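Local coordinates for glutaredoxin 2 (Salmonella enterica subsp. enterica serovar Typhimurium, PDB 3IR4), which probably acts as a glutathione-dependent thiol-disulfide oxidoreductase and here carries glutathione linked to a cysteine as a mixed disulfide, at residues Tyr9-Phe14 with Gln123-Lys128; Arg60-Pro63 with Asp67-His70; Asn101-Pro106 with Ala144-Lys149. One frame throughout, in Å; residues are numbered along the deposited sequence.

Contact 1 joins the two parts of the protein at the glutathione site: 9-14 comes from the thioredoxin-like part, 123-128 from the helical part, and both segments supply pocket residues. Contact 2 is nested in the loop that contact 1 closes. Their centres lie about 21 Å apart and their nearest atoms about 6 Å, without touching, and the side chain of I68 is about 6 Å from the glutathione. Contact 3 is internal to the helical part, its centre about 17 Å from that of contact 1. The two meet where F125 CE2 packs 3.8 Å from L105 O. Contacts 2 and 3, with centres about 32 Å apart, lie on opposite sides of the chain's centre.

Contact 1: residues Tyr9-Phe14 with Gln123-Lys128; sequences YDHCPF and QYFIRK. With GSH (glutathione), chain B.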
ATOM      1  N   TYR A   9      -7.839   3.786  -4.354  1.00  3.85           N
ATOM      2  CA  TYR A   9      -6.833   4.386  -5.256  1.00  4.67           C
ATOM      3  C   TYR A   9      -5.716   3.333  -5.306  1.00  4.14           C
ATOM      4  O   TYR A   9      -5.307   2.811  -4.275  1.00  5.37           O
ATOM      5  CB  TYR A   9      -6.264   5.696  -4.732  1.00  4.99           C
ATOM      6  CG  TYR A   9      -7.278   6.753  -4.432  1.00  4.80           C
ATOM      7  CD1 TYR A   9      -8.404   6.934  -5.222  1.00  5.39           C
ATOM      8  CD2 TYR A   9      -7.085   7.597  -3.344  1.00  5.53           C
ATOM      9  CE1 TYR A   9      -9.362   7.918  -4.884  1.00  5.32           C
ATOM     10  CE2 TYR A   9      -8.008   8.567  -3.026  1.00  6.86           C
ATOM     11  CZ  TYR A   9      -9.161   8.716  -3.779  1.00  6.01           C
ATOM     12  OH  TYR A   9     -10.076   9.666  -3.398  1.00  8.22           O
ATOM     13  N   ASP A  10      -5.235   3.013  -6.496  0.70  5.16           N
ATOM     14  CA  ASP A  10      -4.218   1.972  -6.668  0.70  5.47           C
ATOM     15  C   ASP A  10      -2.903   2.282  -5.959  0.70  6.22           C
ATOM     16  O   ASP A  10      -2.245   1.376  -5.447  0.70  6.65           O
ATOM     17  CB  ASP A  10      -4.055   1.694  -8.174  0.70  6.16           C
ATOM     18  CG  ASP A  10      -3.183   0.485  -8.491  0.70  7.33           C
ATOM     19  OD1 ASP A  10      -3.041  -0.434  -7.668  0.70  9.26           O
ATOM     20  OD2 ASP A  10      -2.702   0.459  -9.626  0.70 11.27           O
ATOM     21  N   HIS A  11      -2.510   3.549  -5.912  1.00  5.31           N
ATOM     22  CA  HIS A  11      -1.253   3.920  -5.271  1.00  5.41           C
ATOM     23  C   HIS A  11      -1.316   3.895  -3.736  1.00  5.70           C
ATOM     24  O   HIS A  11      -0.288   3.908  -3.076  1.00  7.05           O
ATOM     25  CB  HIS A  11      -0.825   5.347  -5.660  1.00  6.53           C
ATOM     26  CG  HIS A  11      -1.530   6.433  -4.897  1.00  6.82           C
ATOM     27  ND1 HIS A  11      -2.688   7.023  -5.347  1.00  6.44           N
ATOM     28  CD2 HIS A  11      -1.224   7.061  -3.734  1.00  7.18           C
ATOM     29  CE1 HIS A  11      -3.066   7.950  -4.482  1.00  7.74           C
ATOM     30  NE2 HIS A  11      -2.204   7.982  -3.491  1.00  8.96           N
ATOM     31  N   CYS A  12      -2.523   3.884  -3.179  1.00  4.42           N
ATOM     32  CA  CYS A  12      -2.693   4.130  -1.745  1.00  5.70           C
ATOM     33  C   CYS A  12      -2.312   2.917  -0.917  1.00  4.65           C
ATOM     34  O   CYS A  12      -2.871   1.863  -1.134  1.00  4.90           O
ATOM     35  CB  CYS A  12      -4.166   4.511  -1.485  1.00  5.53           C
ATOM     36  SG  CYS A  12      -4.565   4.642   0.281  1.00  8.44           S
ATOM     37  N   PRO A  13      -1.344   3.058   0.008  1.00  4.57           N
ATOM     38  CA  PRO A  13      -0.942   1.899   0.783  1.00  4.68           C
ATOM     39  C   PRO A  13      -2.062   1.332   1.650  1.00  4.31           C
ATOM     40  O   PRO A  13      -2.122   0.111   1.887  1.00  4.45           O
ATOM     41  CB  PRO A  13       0.256   2.416   1.591  1.00  4.11           C
ATOM     42  CG  PRO A  13       0.028   3.856   1.727  1.00  5.23           C
ATOM     43  CD  PRO A  13      -0.597   4.254   0.426  1.00  5.34           C
ATOM     44  N   PHE A  14      -2.965   2.181   2.127  1.00  4.08           N
ATOM     45  CA  PHE A  14      -4.097   1.687   2.922  1.00  4.21           C
ATOM     46  C   PHE A  14      -5.005   0.799   2.073  1.00  4.23           C
ATOM     47  O   PHE A  14      -5.587  -0.162   2.570  1.00  4.57           O
ATOM     48  CB  PHE A  14      -4.847   2.871   3.531  1.00  4.59           C
ATOM     49  CG  PHE A  14      -4.012   3.711   4.432  1.00  5.36           C
ATOM     50  CD1 PHE A  14      -3.477   4.913   4.006  1.00  7.06           C
ATOM     51  CD2 PHE A  14      -3.659   3.258   5.690  1.00  6.40           C
ATOM     52  CE1 PHE A  14      -2.695   5.678   4.863  1.00  8.40           C
ATOM     53  CE2 PHE A  14      -2.866   4.029   6.535  1.00  8.85           C
ATOM     54  CZ  PHE A  14      -2.388   5.232   6.111  1.00 10.10           C
ATOM     55  N   GLN A 123      -3.930  16.617 -11.597  1.00  4.99           N
ATOM     56  CA  GLN A 123      -3.647  17.945 -11.077  1.00  5.30           C
ATOM     57  C   GLN A 123      -4.104  18.089  -9.633  1.00  5.67           C
ATOM     58  O   GLN A 123      -3.431  18.725  -8.791  1.00  6.12           O
ATOM     59  CB  GLN A 123      -4.276  19.027 -11.942  1.00  7.09           C
ATOM     60  CG  GLN A 123      -3.994  20.437 -11.409  1.00  9.94           C
ATOM     61  CD  GLN A 123      -4.708  21.482 -12.206  1.00 15.40           C
ATOM     62  OE1 GLN A 123      -5.702  22.040 -11.754  1.00 22.16           O
ATOM     63  NE2 GLN A 123      -4.243  21.721 -13.403  1.00 17.52           N
ATOM     64  N   TYR A 124      -5.293  17.556  -9.334  1.00  5.79           N
ATOM     65  CA  TYR A 124      -5.852  17.582  -7.978  1.00  5.77           C
ATOM     66  C   TYR A 124      -4.861  16.984  -6.973  1.00  5.11           C
ATOM     67  O   TYR A 124      -4.598  17.555  -5.917  1.00  5.31           O
ATOM     68  CB  TYR A 124      -7.166  16.807  -7.959  1.00  5.85           C
ATOM     69  CG  TYR A 124      -7.793  16.676  -6.604  1.00  6.82           C
ATOM     70  CD1 TYR A 124      -7.480  15.596  -5.786  1.00  8.24           C
ATOM     71  CD2 TYR A 124      -8.745  17.559  -6.164  1.00 10.21           C
ATOM     72  CE1 TYR A 124      -8.065  15.427  -4.551  1.00 12.21           C
ATOM     73  CE2 TYR A 124      -9.311  17.422  -4.907  1.00 12.97           C
ATOM     74  CZ  TYR A 124      -8.960  16.343  -4.101  1.00 12.25           C
ATOM     75  OH  TYR A 124      -9.515  16.105  -2.850  1.00 19.15           O
ATOM     76  N   PHE A 125      -4.296  15.841  -7.323  1.00  4.85           N
ATOM     77  CA  PHE A 125      -3.313  15.172  -6.474  1.00  4.17           C
ATOM     78  C   PHE A 125      -2.058  16.008  -6.273  1.00  4.83           C
ATOM     79  O   PHE A 125      -1.600  16.202  -5.144  1.00  4.96           O
ATOM     80  CB  PHE A 125      -2.963  13.812  -7.094  1.00  4.85           C
ATOM     81  CG  PHE A 125      -1.957  13.013  -6.293  1.00  4.81           C
ATOM     82  CD1 PHE A 125      -2.362  12.271  -5.191  1.00  5.52           C
ATOM     83  CD2 PHE A 125      -0.612  12.998  -6.639  1.00  6.19           C
ATOM     84  CE1 PHE A 125      -1.464  11.515  -4.487  1.00  7.51           C
ATOM     85  CE2 PHE A 125       0.301  12.250  -5.912  1.00  6.29           C
ATOM     86  CZ  PHE A 125      -0.131  11.515  -4.836  1.00  6.39           C
ATOM     87  N   ILE A 126      -1.506  16.511  -7.368  1.00  4.61           N
ATOM     88  CA  ILE A 126      -0.291  17.281  -7.294  1.00  5.08           C
ATOM     89  C   ILE A 126      -0.476  18.499  -6.379  1.00  5.00           C
ATOM     90  O   ILE A 126       0.351  18.806  -5.515  1.00  5.73           O
ATOM     91  CB  ILE A 126       0.124  17.727  -8.725  1.00  4.45           C
ATOM     92  CG1 ILE A 126       0.551  16.537  -9.592  1.00  5.74           C
ATOM     93  CG2 ILE A 126       1.240  18.788  -8.654  1.00  7.20           C
ATOM     94  CD1 ILE A 126       0.576  16.800 -11.088  1.00  6.78           C
ATOM     95  N   ARG A 127      -1.547  19.233  -6.627  1.00  4.78           N
ATOM     96  CA  ARG A 127      -1.808  20.458  -5.891  1.00  5.92           C
ATOM     97  C   ARG A 127      -1.930  20.171  -4.419  1.00  5.78           C
ATOM     98  O   ARG A 127      -1.375  20.901  -3.584  1.00  6.32           O
ATOM     99  CB  ARG A 127      -3.039  21.184  -6.416  1.00  7.57           C
ATOM    100  CG  ARG A 127      -2.811  21.721  -7.791  1.00 11.76           C
ATOM    101  CD  ARG A 127      -3.603  22.875  -8.118  1.00 18.41           C
ATOM    102  NE  ARG A 127      -3.037  23.569  -9.257  1.00 19.12           N
ATOM    103  CZ  ARG A 127      -3.713  24.463  -9.958  1.00 22.65           C
ATOM    104  NH1 ARG A 127      -4.960  24.765  -9.612  1.00 23.75           N
ATOM    105  NH2 ARG A 127      -3.151  25.043 -11.008  1.00 24.28           N
ATOM    106  N   LYS A 128      -2.683  19.147  -4.060  1.00  5.29           N
ATOM    107  CA  LYS A 128      -2.911  18.823  -2.667  1.00  5.60           C
ATOM    108  C   LYS A 128      -1.625  18.420  -1.957  1.00  5.19           C
ATOM    109  O   LYS A 128      -1.347  18.887  -0.861  1.00  6.68           O
ATOM    110  CB  LYS A 128      -3.908  17.682  -2.580  1.00  7.59           C
ATOM    111  CG  LYS A 128      -4.166  17.217  -1.177  1.00 10.98           C
ATOM    112  CD  LYS A 128      -4.979  15.986  -1.134  1.00 16.00           C
ATOM    113  CE  LYS A 128      -6.361  16.272  -1.493  1.00 17.87           C
ATOM    114  NZ  LYS A 128      -7.080  14.987  -1.382  1.00 20.28           N
TER
HETATM  115  N1  GSH B 216      -7.240   5.566   8.401  1.00  9.58           N
HETATM  116  CA1 GSH B 216      -7.534   5.288   6.989  1.00  6.65           C
HETATM  117  C1  GSH B 216      -7.416   3.811   6.728  1.00  6.11           C
HETATM  118  O11 GSH B 216      -6.651   3.152   7.483  1.00  7.05           O
HETATM  119  O12 GSH B 216      -8.057   3.318   5.780  1.00  5.86           O
HETATM  120  CB1 GSH B 216      -6.561   6.083   6.129  1.00  6.56           C
HETATM  121  CG1 GSH B 216      -6.978   6.062   4.660  1.00  6.00           C
HETATM  122  CD1 GSH B 216      -6.312   7.120   3.807  1.00  9.31           C
HETATM  123  OE1 GSH B 216      -5.370   7.920   4.341  1.00 10.72           O
HETATM  124  N2  GSH B 216      -6.620   7.197   2.536  1.00  8.44           N
HETATM  125  CA2 GSH B 216      -6.206   8.274   1.643  1.00  9.06           C
HETATM  126  C2  GSH B 216      -7.378   9.131   1.293  1.00  9.66           C
HETATM  127  O2  GSH B 216      -8.567   8.562   1.120  1.00 10.29           O
HETATM  128  CB2 GSH B 216      -5.545   7.714   0.362  1.00  9.96           C
HETATM  129  SG2 GSH B 216      -3.977   6.814   0.599  1.00 14.96           S
HETATM  130  N3  GSH B 216      -7.195  10.414   1.114  1.00 13.31           N
HETATM  131  CA3 GSH B 216      -8.297  11.342   1.052  1.00 16.22           C
HETATM  132  C3  GSH B 216      -8.311  11.982  -0.284  1.00 16.51           C
HETATM  133  O31 GSH B 216      -7.610  11.471  -1.212  1.00 19.65           O
HETATM  134  O32 GSH B 216      -9.026  13.004  -0.441  1.00 14.14           O
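The imidazole of H11 and the ring of F125 form an offset edge-to-face pair, the phenyl edge turned to the imidazole face, with planes at 71° and centroids 5.2 Å apart. This is the seam of a GST-like architecture, where the thioredoxin-fold active-site loop meets helix 119-133 beside the glutathione pocket. The F14 ring, in turn, carries the ligand's CB1 over one face, while C12 SG and the ligand's SG2 lie at its edge, in plane. Y9 also offers an edge: its CE2 is 3.4 Å from the glycyl carboxylate oxygen O31. Closest across the protein contact is H11 NE2 to F125 CE1, at 3.7 Å. H11 holds CG between its backbone N and carbonyl carbon (chi1 80°), which sends the imidazole toward F125. The other nitrogen, ND1, is hydrogen-bonded to E115, and F108 and F116 meet the imidazole as well, so the ring is fixed by both a polar anchor and aromatic packing. One turn after Y124, K128 donates from NZ to Y124 OH. K128 NZ also lies 2.9 Å from glutathione O32, placing an amino group beside the glycyl carboxylate, probably favourable electrostatically. C12, the N-cap of helix 13-25, begins a CxxC pattern consistent with the thioredoxin type, and its SG is bonded to glutathione SG2 at 2.3 Å.

Contact 2: residues Arg60-Pro63 with Asp67-His70; sequences RYLP and DIVH
Strand 61-63 and helix 65-74 form the closing beta-alpha step of the thioredoxin-like fold, in which L62, on the last strand, packs against I68 in the helix that follows. The two CA atoms, the nearest pair between the segments, are 6.7 Å apart. L62 reaches the helix chiefly with CD2, which settles 3.9 Å from the carbonyl oxygen of D67 and 4.1 Å from I68 CG1, so it meets backbone and side chain of the helix together. The leucine has CG anti to the backbone N (chi1 179°), which directs its branched end to the helix. The isoleucine slides past it in the opposing direction. Its CG1 arm places CD1 3.4 Å from L62 O, a van der Waals approach of a methyl to a carbonyl oxygen. The contact is therefore mixed, with methyl and methylene groups lying against carbonyl oxygens as well as against each other. At its more exposed side a water bridges the two segments, donating one proton to P63 O and the other to D67 OD2, both at 2.7 Å; D67 CB itself lies 3.9 Å from P63 O. This water links P63 to D67 in the first turn of the helix. The connection between the segments includes E64 and S65, whose side chains are hydrogen-bonded to glutathione, so it also carries part of the ligand site. L62 pairs through its backbone with L54 of the antiparallel strand 53-55, while I68 rests on L54 from that strand, on P52 and on A18 of helix 13-25; helix 65-74 thus lies against the sheet alongside helix 13-25, with V69 on I21.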
ATOM      1  N   ARG A  60     -23.960  -2.712   2.942  0.60  8.48           N
ATOM      2  CA  ARG A  60     -23.425  -1.651   3.794  0.60  8.04           C
ATOM      3  C   ARG A  60     -21.909  -1.486   3.569  0.60  6.86           C
ATOM      4  O   ARG A  60     -21.211  -2.411   3.136  0.60  7.17           O
ATOM      5  CB  ARG A  60     -23.760  -1.892   5.264  0.60  8.95           C
ATOM      6  CG  ARG A  60     -25.228  -1.834   5.537  0.60 10.07           C
ATOM      7  CD  ARG A  60     -25.513  -1.943   7.012  0.60 10.73           C
ATOM      8  NE  ARG A  60     -26.931  -1.752   7.263  0.60 12.65           N
ATOM      9  CZ  ARG A  60     -27.860  -2.699   7.192  0.60 13.83           C
ATOM     10  NH1 ARG A  60     -29.111  -2.363   7.429  0.60 13.74           N
ATOM     11  NH2 ARG A  60     -27.564  -3.959   6.890  0.60 15.13           N
ATOM     12  N   TYR A  61     -21.413  -0.309   3.918  1.00  6.37           N
ATOM     13  CA  TYR A  61     -20.048   0.061   3.673  1.00  5.98           C
ATOM     14  C   TYR A  61     -19.213   0.077   4.940  1.00  6.47           C
ATOM     15  O   TYR A  61     -19.698   0.442   6.014  1.00  9.68           O
ATOM     16  CB  TYR A  61     -20.015   1.441   3.026  1.00  6.44           C
ATOM     17  CG  TYR A  61     -20.748   1.521   1.704  1.00  7.00           C
ATOM     18  CD1 TYR A  61     -21.994   2.132   1.588  1.00  7.71           C
ATOM     19  CD2 TYR A  61     -20.177   0.977   0.570  1.00  7.24           C
ATOM     20  CE1 TYR A  61     -22.644   2.193   0.383  1.00 10.18           C
ATOM     21  CE2 TYR A  61     -20.820   1.036  -0.638  1.00  9.16           C
ATOM     22  CZ  TYR A  61     -22.057   1.642  -0.732  1.00  9.79           C
ATOM     23  OH  TYR A  61     -22.715   1.745  -1.926  1.00 12.16           O
ATOM     24  N   LEU A  62     -17.956  -0.294   4.803  1.00  5.66           N
ATOM     25  CA  LEU A  62     -17.013  -0.324   5.904  1.00  5.90           C
ATOM     26  C   LEU A  62     -15.715   0.358   5.483  1.00  5.16           C
ATOM     27  O   LEU A  62     -15.003  -0.161   4.626  1.00  6.03           O
ATOM     28  CB  LEU A  62     -16.708  -1.780   6.287  1.00  7.18           C
ATOM     29  CG  LEU A  62     -15.716  -2.035   7.424  1.00  7.44           C
ATOM     30  CD1 LEU A  62     -16.223  -1.553   8.756  1.00  8.93           C
ATOM     31  CD2 LEU A  62     -15.337  -3.528   7.533  1.00  9.15           C
ATOM     32  N   PRO A  63     -15.401   1.503   6.080  1.00  5.97           N
ATOM     33  CA  PRO A  63     -14.110   2.136   5.849  1.00  6.76           C
ATOM     34  C   PRO A  63     -13.089   1.620   6.880  1.00  5.71           C
ATOM     35  O   PRO A  63     -13.422   0.816   7.751  1.00  6.82           O
ATOM     36  CB  PRO A  63     -14.424   3.609   6.086  1.00  7.91           C
ATOM     37  CG  PRO A  63     -15.440   3.553   7.166  1.00  9.32           C
ATOM     38  CD  PRO A  63     -16.239   2.312   6.972  1.00  6.72           C
ATOM     39  N   ASP A  67      -9.805  -2.250   9.835  1.00  4.87           N
ATOM     40  CA  ASP A  67     -11.117  -2.835  10.107  1.00  5.31           C
ATOM     41  C   ASP A  67     -11.535  -3.755   8.967  1.00  4.56           C
ATOM     42  O   ASP A  67     -12.110  -4.807   9.210  1.00  5.03           O
ATOM     43  CB  ASP A  67     -12.164  -1.775  10.363  1.00  5.42           C
ATOM     44  CG  ASP A  67     -11.918  -1.004  11.643  1.00  8.77           C
ATOM     45  OD1 ASP A  67     -11.060  -1.399  12.471  1.00 12.18           O
ATOM     46  OD2 ASP A  67     -12.554   0.038  11.835  1.00 10.60           O
ATOM     47  N   ILE A  68     -11.273  -3.353   7.729  1.00  4.40           N
ATOM     48  CA  ILE A  68     -11.545  -4.187   6.578  1.00  3.72           C
ATOM     49  C   ILE A  68     -10.698  -5.460   6.672  1.00  4.34           C
ATOM     50  O   ILE A  68     -11.194  -6.552   6.455  1.00  4.60           O
ATOM     51  CB  ILE A  68     -11.261  -3.415   5.277  1.00  4.07           C
ATOM     52  CG1 ILE A  68     -12.213  -2.231   5.142  1.00  4.66           C
ATOM     53  CG2 ILE A  68     -11.319  -4.336   4.064  1.00  5.27           C
ATOM     54  CD1 ILE A  68     -11.806  -1.256   4.062  1.00  6.77           C
ATOM     55  N   VAL A  69      -9.402  -5.318   6.927  1.00  4.22           N
ATOM     56  CA  VAL A  69      -8.498  -6.451   7.030  1.00  4.69           C
ATOM     57  C   VAL A  69      -9.051  -7.489   7.999  1.00  4.09           C
ATOM     58  O   VAL A  69      -9.142  -8.656   7.683  1.00  4.67           O
ATOM     59  CB  VAL A  69      -7.078  -5.983   7.440  1.00  4.60           C
ATOM     60  CG1 VAL A  69      -6.208  -7.151   7.934  1.00  5.95           C
ATOM     61  CG2 VAL A  69      -6.387  -5.255   6.257  1.00  5.90           C
ATOM     62  N   HIS A  70      -9.376  -7.040   9.203  1.00  4.14           N
ATOM     63  CA  HIS A  70      -9.850  -7.996  10.217  1.00  5.01           C
ATOM     64  C   HIS A  70     -11.226  -8.575   9.912  1.00  4.53           C
ATOM     65  O   HIS A  70     -11.443  -9.756  10.125  1.00  4.62           O
ATOM     66  CB  HIS A  70      -9.779  -7.398  11.589  1.00  5.71           C
ATOM     67  CG  HIS A  70      -8.377  -7.196  12.061  1.00  5.72           C
ATOM     68  ND1 HIS A  70      -7.862  -5.956  12.356  1.00  9.37           N
ATOM     69  CD2 HIS A  70      -7.371  -8.085  12.280  1.00  6.01           C
ATOM     70  CE1 HIS A  70      -6.603  -6.091  12.737  1.00  7.82           C
ATOM     71  NE2 HIS A  70      -6.278  -7.374  12.693  1.00  8.03           N
TER
HETATM   72  O   HOH W   1     -14.451   1.149  10.272  1.00  9.71           O

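Contact 3: residues Asn101-Pro106 with Ala144-Lys149; sequences NQLLLP and AGLIKK
Q102 meets L146 at about a right angle, bringing two parts of its side chain against the leucine's two methyls: CB lies 3.8 Å from L146 CD1, and the amide oxygen OE1 is 3.8 Å from L146 CD2. The chain is extended beyond CG, which carries the amide out to the border of the contact. L103 supplies the centre. With CG anti to its carbonyl carbon (chi1 -73°), its isobutyl group runs past that of L146 in the opposite direction, and CD2 comes 3.6 Å from L146 CB. The same methyl reaches I147 CG1 at 4.1 Å, the two side chains crossing at about a right angle, so one branch of L103 serves two consecutive residues of helix 143-160. V188 packs on both L103 and I147. Further along, the helix is kinked at P106, whose nitrogen has no hydrogen to donate to the turn before. The segment axes approach to 10.1 Å at a crossing angle of -118°, joining two helices of the GST-like C-terminal part. L103, L146 and I147 meet through aliphatic branches, and the Q102 amide oxygen touches only methyls of L146 across the two segments; the joint is held by shape and dispersion rather than by directional bonds.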
ATOM      1  N   ASN A 101       7.805   9.459   1.504  1.00  5.11           N
ATOM      2  CA  ASN A 101       6.928  10.132   0.577  1.00  5.47           C
ATOM      3  C   ASN A 101       7.684  11.137  -0.297  1.00  5.33           C
ATOM      4  O   ASN A 101       7.156  11.515  -1.344  1.00  5.13           O
ATOM      5  CB  ASN A 101       5.744  10.770   1.252  1.00  6.56           C
ATOM      6  CG  ASN A 101       4.587   9.830   1.380  1.00  8.71           C
ATOM      7  OD1 ASN A 101       4.588   8.772   0.744  1.00 12.28           O
ATOM      8  ND2 ASN A 101       3.577  10.218   2.128  1.00 12.50           N
ATOM      9  N   GLN A 102       8.886  11.565   0.108  1.00  4.34           N
ATOM     10  CA  GLN A 102       9.676  12.418  -0.766  1.00  4.30           C
ATOM     11  C   GLN A 102      10.103  11.661  -2.021  1.00  4.34           C
ATOM     12  O   GLN A 102      10.352  12.280  -3.035  1.00  5.33           O
ATOM     13  CB  GLN A 102      10.849  13.012  -0.042  1.00  5.22           C
ATOM     14  CG  GLN A 102      10.429  13.975   1.038  1.00  7.33           C
ATOM     15  CD  GLN A 102      11.564  14.790   1.603  1.00 10.53           C
ATOM     16  OE1 GLN A 102      12.734  14.430   1.509  1.00 13.34           O
ATOM     17  NE2 GLN A 102      11.220  15.907   2.208  1.00 12.33           N
ATOM     18  N   LEU A 103      10.230  10.342  -1.941  1.00  4.15           N
ATOM     19  CA  LEU A 103      10.438   9.497  -3.105  1.00  4.46           C
ATOM     20  C   LEU A 103       9.101   9.173  -3.794  1.00  4.11           C
ATOM     21  O   LEU A 103       9.004   9.174  -5.024  1.00  4.53           O
ATOM     22  CB  LEU A 103      11.128   8.184  -2.706  1.00  4.94           C
ATOM     23  CG  LEU A 103      12.599   8.264  -2.338  1.00  5.36           C
ATOM     24  CD1 LEU A 103      13.037   6.950  -1.748  1.00  7.43           C
ATOM     25  CD2 LEU A 103      13.452   8.629  -3.602  1.00  6.81           C
ATOM     26  N   LEU A 104       8.107   8.806  -3.015  1.00  3.89           N
ATOM     27  CA  LEU A 104       6.889   8.237  -3.602  1.00  3.96           C
ATOM     28  C   LEU A 104       5.935   9.223  -4.249  1.00  3.67           C
ATOM     29  O   LEU A 104       5.485   8.989  -5.355  1.00  4.56           O
ATOM     30  CB  LEU A 104       6.126   7.366  -2.577  1.00  4.16           C
ATOM     31  CG  LEU A 104       6.892   6.163  -2.037  1.00  5.55           C
ATOM     32  CD1 LEU A 104       6.062   5.474  -0.929  1.00  6.89           C
ATOM     33  CD2 LEU A 104       7.245   5.195  -3.130  1.00  6.36           C
ATOM     34  N   LEU A 105       5.593  10.301  -3.564  1.00  4.51           N
ATOM     35  CA  LEU A 105       4.546  11.181  -4.081  1.00  4.34           C
ATOM     36  C   LEU A 105       4.870  11.772  -5.451  1.00  4.25           C
ATOM     37  O   LEU A 105       4.002  11.777  -6.324  1.00  4.39           O
ATOM     38  CB  LEU A 105       4.171  12.261  -3.057  1.00  4.93           C
ATOM     39  CG  LEU A 105       3.664  11.764  -1.683  1.00  5.71           C
ATOM     40  CD1 LEU A 105       3.388  12.949  -0.805  1.00  6.93           C
ATOM     41  CD2 LEU A 105       2.445  10.861  -1.797  1.00  8.02           C
ATOM     42  N   PRO A 106       6.114  12.251  -5.668  1.00  3.81           N
ATOM     43  CA  PRO A 106       6.386  12.801  -6.981  1.00  4.22           C
ATOM     44  C   PRO A 106       6.290  11.767  -8.081  1.00  3.68           C
ATOM     45  O   PRO A 106       5.974  12.106  -9.216  1.00  4.83           O
ATOM     46  CB  PRO A 106       7.823  13.341  -6.841  1.00  4.79           C
ATOM     47  CG  PRO A 106       8.019  13.582  -5.410  1.00  6.22           C
ATOM     48  CD  PRO A 106       7.249  12.469  -4.748  1.00  4.48           C
ATOM     49  N   ALA A 144      18.979  10.940  -5.352  1.00  6.20           N
ATOM     50  CA  ALA A 144      20.183  10.108  -5.122  1.00  7.72           C
ATOM     51  C   ALA A 144      20.353   9.857  -3.625  1.00  7.14           C
ATOM     52  O   ALA A 144      20.565   8.735  -3.173  1.00  7.37           O
ATOM     53  CB  ALA A 144      21.429  10.767  -5.710  1.00  9.04           C
ATOM     54  N   GLY A 145      20.299  10.919  -2.838  1.00  6.86           N
ATOM     55  CA  GLY A 145      20.457  10.779  -1.400  1.00  7.03           C
ATOM     56  C   GLY A 145      19.332   9.982  -0.746  1.00  5.52           C
ATOM     57  O   GLY A 145      19.545   9.198   0.165  1.00  7.03           O
ATOM     58  N   LEU A 146      18.098  10.200  -1.208  1.00  6.02           N
ATOM     59  CA  LEU A 146      16.948   9.494  -0.661  1.00  5.87           C
ATOM     60  C   LEU A 146      17.041   8.000  -0.976  1.00  5.44           C
ATOM     61  O   LEU A 146      16.707   7.171  -0.136  1.00  6.42           O
ATOM     62  CB  LEU A 146      15.644  10.077  -1.199  1.00  5.64           C
ATOM     63  CG  LEU A 146      15.285  11.459  -0.667  1.00  6.49           C
ATOM     64  CD1 LEU A 146      14.233  12.118  -1.553  1.00  7.23           C
ATOM     65  CD2 LEU A 146      14.764  11.358   0.755  1.00  9.47           C
ATOM     66  N   ILE A 147      17.467   7.678  -2.191  1.00  5.84           N
ATOM     67  CA  ILE A 147      17.649   6.284  -2.609  1.00  6.23           C
ATOM     68  C   ILE A 147      18.715   5.602  -1.764  1.00  5.80           C
ATOM     69  O   ILE A 147      18.572   4.424  -1.343  1.00  6.55           O
ATOM     70  CB  ILE A 147      17.970   6.198  -4.133  1.00  6.88           C
ATOM     71  CG1 ILE A 147      16.707   6.546  -4.946  1.00  7.60           C
ATOM     72  CG2 ILE A 147      18.553   4.821  -4.511  1.00  7.82           C
ATOM     73  CD1 ILE A 147      16.936   6.864  -6.419  1.00  9.96           C
ATOM     74  N   LYS A 148      19.798   6.308  -1.481  1.00  6.45           N
ATOM     75  CA  LYS A 148      20.826   5.733  -0.618  1.00  7.71           C
ATOM     76  C   LYS A 148      20.290   5.503   0.800  1.00  7.49           C
ATOM     77  O   LYS A 148      20.611   4.504   1.443  1.00  8.36           O
ATOM     78  CB  LYS A 148      22.044   6.674  -0.601  1.00  9.56           C
ATOM     79  CG  LYS A 148      23.226   6.183   0.242  1.00 13.84           C
ATOM     80  CD  LYS A 148      24.406   7.147   0.210  1.00 19.05           C
ATOM     81  CE  LYS A 148      25.595   6.607   0.982  1.00 22.17           C
ATOM     82  NZ  LYS A 148      26.215   5.457   0.278  1.00 27.77           N
ATOM     83  N   LYS A 149      19.470   6.443   1.287  0.50  7.44           N
ATOM     84  CA  LYS A 149      18.836   6.306   2.610  0.50  7.17           C
ATOM     85  C   LYS A 149      17.953   5.074   2.686  0.50  6.16           C
ATOM     86  O   LYS A 149      18.077   4.276   3.613  0.50  6.11           O
ATOM     87  CB  LYS A 149      17.989   7.536   2.999  0.50  8.75           C
ATOM     88  CG  LYS A 149      18.739   8.740   3.608  0.50 10.88           C
ATOM     89  CD  LYS A 149      17.805   9.944   3.835  0.50 12.55           C
ATOM     90  CE  LYS A 149      16.633   9.603   4.729  0.50 12.31           C
ATOM     91  NZ  LYS A 149      17.114   9.188   6.071  0.50 17.64           N
TER